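Local atomic coordinates of AA10A (Thermobifida fusca, PDB entry 5UIZ), a protein that is a copper-dependent lytic polysaccharide monooxygenase of family AA10, which probably cleaves cellulose and related crystalline polysaccharides by oxidation. Residues A[157-160]-A[161-164]. Numbering follows the deposited sequence.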
# COMPACT_ATOMS: atom_id res chain seq x y z
N GLY A 157 11.52 -8.19 13.25
CA GLY A 157 10.81 -9.27 13.93
C GLY A 157 9.45 -9.55 13.28
O GLY A 157 8.93 -10.64 13.38
N PHE A 158 8.82 -8.55 12.67
CA PHE A 158 7.57 -8.78 12.01
C PHE A 158 7.72 -9.69 10.80
O PHE A 158 8.64 -9.52 9.99
CB PHE A 158 6.96 -7.44 11.56
CG PHE A 158 5.59 -7.58 10.95
CD1 PHE A 158 4.50 -7.82 11.75
CD2 PHE A 158 5.42 -7.56 9.60
CE1 PHE A 158 3.21 -7.94 11.21
CE2 PHE A 158 4.14 -7.72 9.05
CZ PHE A 158 3.05 -7.91 9.88
N ASP A 159 6.81 -10.66 10.65
CA ASP A 159 6.86 -11.58 9.52
C ASP A 159 5.56 -11.52 8.69
O ASP A 159 4.56 -12.17 9.03
CB ASP A 159 7.16 -13.01 10.02
CG ASP A 159 7.15 -14.06 8.89
OD1 ASP A 159 7.08 -13.76 7.68
OD2 ASP A 159 7.14 -15.23 9.25
N PRO A 160 5.59 -10.77 7.57
CA PRO A 160 4.41 -10.59 6.72
C PRO A 160 3.86 -11.85 6.06
O PRO A 160 2.70 -11.84 5.67
CB PRO A 160 4.86 -9.59 5.67
CG PRO A 160 6.09 -8.95 6.23
CD PRO A 160 6.75 -10.04 7.00
N THR A 161 4.65 -12.93 6.02
CA THR A 161 4.19 -14.17 5.46
C THR A 161 3.33 -14.91 6.43
O THR A 161 2.63 -15.78 5.97
CB THR A 161 5.32 -15.11 4.95
OG1 THR A 161 6.03 -15.64 6.06
CG2 THR A 161 6.27 -14.40 4.04
N THR A 162 3.36 -14.59 7.72
CA THR A 162 2.56 -15.31 8.73
C THR A 162 1.69 -14.45 9.63
O THR A 162 0.90 -15.00 10.40
CB THR A 162 3.43 -16.14 9.72
OG1 THR A 162 4.33 -15.28 10.42
CG2 THR A 162 4.26 -17.09 9.00
N GLN A 163 1.79 -13.14 9.51
CA GLN A 163 1.19 -12.25 10.51
C GLN A 163 0.48 -11.16 9.78
O GLN A 163 1.03 -10.58 8.86
CB GLN A 163 2.24 -11.52 11.38
CG GLN A 163 3.10 -12.37 12.29
CD GLN A 163 4.03 -11.48 13.09
OE1 GLN A 163 5.24 -11.33 12.78
NE2 GLN A 163 3.45 -10.83 14.12
N PRO A 164 -0.73 -10.87 10.22
CA PRO A 164 -1.43 -9.73 9.67
C PRO A 164 -0.82 -8.40 10.07
O PRO A 164 -0.22 -8.27 11.12
CB PRO A 164 -2.84 -9.87 10.26
CG PRO A 164 -2.69 -10.67 11.49
CD PRO A 164 -1.48 -11.53 11.30
O HOH W 1 7.07 -12.17 14.37
O HOH W 2 1.08 -9.66 6.37
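Asp-159 and Thr-162 bracket a type I beta turn, with Pro-160 and Thr-161 at its corners, in the loop joining strands 146-154 and 170-175 of the LPMO beta-sandwich, away from the copper site. The turn is closed by Thr-162 N donating to Asp-159 O at 3.0 Å, and an Asx turn overlaps it, in which Thr-161 N gives its proton to Asp-159 OD1 (3.1 Å). The same oxygen also accepts from Thr-161 OG1 at 2.7 Å, on the syn side, whereas the amide reaches it from well above the carboxylate plane; both donors lie on one face. The carboxylate can face both threonines because chi1 (177°) turns CG away from the backbone N and beside the carbonyl carbon. Thr-162 OG1 has two acceptors for its one proton, Asp-159 OD2 and Asp-159 O, each at best a weak bond. Replacing Asp-159 by alanine is likely to leave Thr-161 N and OG1 without their shared acceptor and the turn less firmly fixed. Gln-163, its side chain extended beyond CG, brings OE1 back across the turn to accept a hydrogen bond from Asp-159 N at 2.7 Å, the donor lying 30° out of the side-chain carbonyl plane. One water donates to both Pro-160 O and Gln-163 O. The Phe-158 ring runs alongside the Gln-163 side chain in the opposite sense, ring and amide planes 40° apart, and its edge points CE1 at Pro-164 O, 3.4 Å away.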